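Local coordinates for protein putative phosphomannomutase (Thermus thermophilus, PDB 1TUO) that probably interconverts sugar phosphates by moving a phosphate group within the sugar, as a magnesium-dependent member of the phosphohexose mutase family, at residues Val179-Ser184 with Pro205-Arg210. Residues are numbered along the deposited sequence; the frame is centred on the assembly and turned at random.
Sequences VLYHDS and PVRPIR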
loop_
_atom_site.group_PDB
_atom_site.type_symbol
_atom_site.label_atom_id
_atom_site.label_comp_id
_atom_site.label_asym_id
_atom_site.label_seq_id
_atom_site.Cartn_x
_atom_site.Cartn_y
_atom_site.Cartn_z
ATOM N N VAL A 179 -22.967 -6.377 -3.940
ATOM C CA VAL A 179 -22.757 -4.939 -3.932
ATOM C C VAL A 179 -21.384 -4.699 -3.325
ATOM O O VAL A 179 -20.989 -5.390 -2.386
ATOM C CB VAL A 179 -23.811 -4.215 -3.069
ATOM C CG1 VAL A 179 -23.855 -4.826 -1.687
ATOM C CG2 VAL A 179 -23.476 -2.739 -2.966
ATOM N N LEU A 180 -20.651 -3.740 -3.874
ATOM C CA LEU A 180 -19.337 -3.426 -3.339
ATOM C C LEU A 180 -19.403 -2.112 -2.571
ATOM O O LEU A 180 -19.808 -1.084 -3.111
ATOM C CB LEU A 180 -18.303 -3.312 -4.464
ATOM C CG LEU A 180 -16.876 -2.951 -4.020
ATOM C CD1 LEU A 180 -16.311 -4.047 -3.131
ATOM C CD2 LEU A 180 -15.989 -2.753 -5.238
ATOM N N TYR A 181 -19.036 -2.161 -1.297
ATOM C CA TYR A 181 -19.012 -0.960 -0.484
ATOM C C TYR A 181 -17.575 -0.470 -0.552
ATOM O O TYR A 181 -16.640 -1.272 -0.449
ATOM C CB TYR A 181 -19.388 -1.266 0.970
ATOM C CG TYR A 181 -20.849 -1.600 1.167
ATOM C CD1 TYR A 181 -21.335 -2.880 0.908
ATOM C CD2 TYR A 181 -21.750 -0.628 1.598
ATOM C CE1 TYR A 181 -22.688 -3.185 1.076
ATOM C CE2 TYR A 181 -23.105 -0.918 1.768
ATOM C CZ TYR A 181 -23.565 -2.199 1.506
ATOM O OH TYR A 181 -24.904 -2.495 1.682
ATOM N N HIS A 182 -17.405 0.831 -0.764
ATOM C CA HIS A 182 -16.072 1.410 -0.834
ATOM C C HIS A 182 -15.932 2.546 0.160
ATOM O O HIS A 182 -16.464 3.639 -0.048
ATOM C CB HIS A 182 -15.762 1.950 -2.231
ATOM C CG HIS A 182 -14.404 2.577 -2.339
ATOM N ND1 HIS A 182 -14.048 3.416 -3.373
ATOM C CD2 HIS A 182 -13.314 2.482 -1.540
ATOM C CE1 HIS A 182 -12.798 3.813 -3.205
ATOM N NE2 HIS A 182 -12.329 3.259 -2.101
ATOM N N ASP A 183 -15.207 2.263 1.235
ATOM C CA ASP A 183 -14.919 3.226 2.284
ATOM C C ASP A 183 -13.608 3.875 1.844
ATOM O O ASP A 183 -12.567 3.216 1.818
ATOM C CB ASP A 183 -14.742 2.471 3.602
ATOM C CG ASP A 183 -14.369 3.366 4.761
ATOM O OD1 ASP A 183 -14.217 2.811 5.869
ATOM O OD2 ASP A 183 -14.230 4.600 4.582
ATOM N N SER A 184 -13.676 5.149 1.460
ATOM C CA SER A 184 -12.492 5.883 1.014
ATOM C C SER A 184 -11.749 6.531 2.176
ATOM O O SER A 184 -10.638 7.034 2.005
ATOM C CB SER A 184 -12.891 6.956 -0.007
ATOM O OG SER A 184 -13.288 6.364 -1.231
ATOM N N PRO A 205 -22.892 -2.381 -8.796
ATOM C CA PRO A 205 -23.185 -1.298 -7.856
ATOM C C PRO A 205 -22.115 -1.068 -6.789
ATOM O O PRO A 205 -21.665 -2.004 -6.135
ATOM C CB PRO A 205 -24.524 -1.722 -7.257
ATOM C CG PRO A 205 -24.418 -3.214 -7.252
ATOM C CD PRO A 205 -23.832 -3.500 -8.617
ATOM N N VAL A 206 -21.713 0.186 -6.625
ATOM C CA VAL A 206 -20.726 0.543 -5.619
ATOM C C VAL A 206 -21.349 1.562 -4.688
ATOM O O VAL A 206 -21.765 2.641 -5.120
ATOM C CB VAL A 206 -19.447 1.142 -6.248
ATOM C CG1 VAL A 206 -18.562 1.751 -5.163
ATOM C CG2 VAL A 206 -18.679 0.056 -6.987
ATOM N N ARG A 207 -21.440 1.204 -3.412
ATOM C CA ARG A 207 -22.008 2.094 -2.418
ATOM C C ARG A 207 -20.858 2.708 -1.634
ATOM O O ARG A 207 -20.134 2.015 -0.926
ATOM C CB ARG A 207 -22.964 1.320 -1.508
ATOM C CG ARG A 207 -24.167 0.773 -2.272
ATOM C CD ARG A 207 -25.102 -0.034 -1.386
ATOM N NE ARG A 207 -26.220 -0.597 -2.146
ATOM C CZ ARG A 207 -27.140 -1.406 -1.629
ATOM N NH1 ARG A 207 -27.080 -1.747 -0.348
ATOM N NH2 ARG A 207 -28.113 -1.889 -2.395
ATOM N N PRO A 208 -20.681 4.028 -1.762
ATOM C CA PRO A 208 -19.618 4.776 -1.088
ATOM C C PRO A 208 -19.818 4.993 0.403
ATOM O O PRO A 208 -20.943 5.124 0.892
ATOM C CB PRO A 208 -19.608 6.092 -1.848
ATOM C CG PRO A 208 -21.072 6.320 -2.060
ATOM C CD PRO A 208 -21.552 4.943 -2.524
ATOM N N ILE A 209 -18.694 5.025 1.109
ATOM C CA ILE A 209 -18.649 5.270 2.542
ATOM C C ILE A 209 -17.494 6.252 2.728
ATOM O O ILE A 209 -16.394 6.024 2.214
ATOM C CB ILE A 209 -18.366 3.974 3.336
ATOM C CG1 ILE A 209 -19.611 3.082 3.333
ATOM C CG2 ILE A 209 -17.965 4.310 4.760
ATOM C CD1 ILE A 209 -19.418 1.746 4.028
ATOM N N ARG A 210 -17.751 7.348 3.436
ATOM C CA ARG A 210 -16.734 8.372 3.677
ATOM C C ARG A 210 -16.019 8.776 2.381
ATOM O O ARG A 210 -14.789 8.890 2.332
ATOM C CB ARG A 210 -15.735 7.872 4.730
ATOM C CG ARG A 210 -16.380 7.697 6.105
ATOM C CD ARG A 210 -15.392 7.427 7.241
ATOM N NE ARG A 210 -14.750 6.118 7.151
ATOM C CZ ARG A 210 -14.207 5.484 8.186
ATOM N NH1 ARG A 210 -14.227 6.041 9.393
ATOM N NH2 ARG A 210 -13.655 4.291 8.025
#
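Asp-183 and Arg-210 close one end of a parallel strand pair with a side-on salt bridge. NE of Arg-210 meets OD2 of Asp-183 at 3.0 Å, nearly straight and close to the guanidinium plane, while its NH2 takes the syn lone pair of Asp-183 OD1 at 2.7 Å. Carboxylate and guanidinium are twisted 34° apart, and the arginine reaches back because its chain bends at chi3 (-69°). OD1 also bonds Thr-232, OD2 the backbone of Met-185, and NH2 the carbonyl of Asn-228. Were Arg-210 replaced by an alanine, the buried carboxylate of Asp-183 would probably lose its opposing charge, although the bonds from Thr-232 and Met-185 could remain.

On the same sheet face, CG2 of Ile-209 lies 3.7 Å from CG of Asp-183, and its CD1 approaches the ring of Tyr-181 obliquely. Tyr-181 and Arg-207 run alongside each other, ring and guanidinium planes almost perpendicular; the aliphatic chain of Arg-207, extended from CG to NE, brings CD within 3.8 Å of Tyr-181 CE2. A weak bond from NH1 of Arg-207 to Tyr-181 OH follows, the hydroxyl also bonding Glu-239. Val-179 lays CG2 over a guanidinium face, 3.5 Å from Arg-207 CD.

Beneath these side chains, five backbone hydrogen bonds join the two strands of a beta-alpha-beta unit in the second alpha/beta/alpha domain, 206-209 being the sheet's edge strand; helix 192-199 covers the Val-206 face. The paired bonds from Arg-210 thus fix the carboxylate's rotation, whereas exposed Arg-207 is probably held mainly by its aliphatic chain.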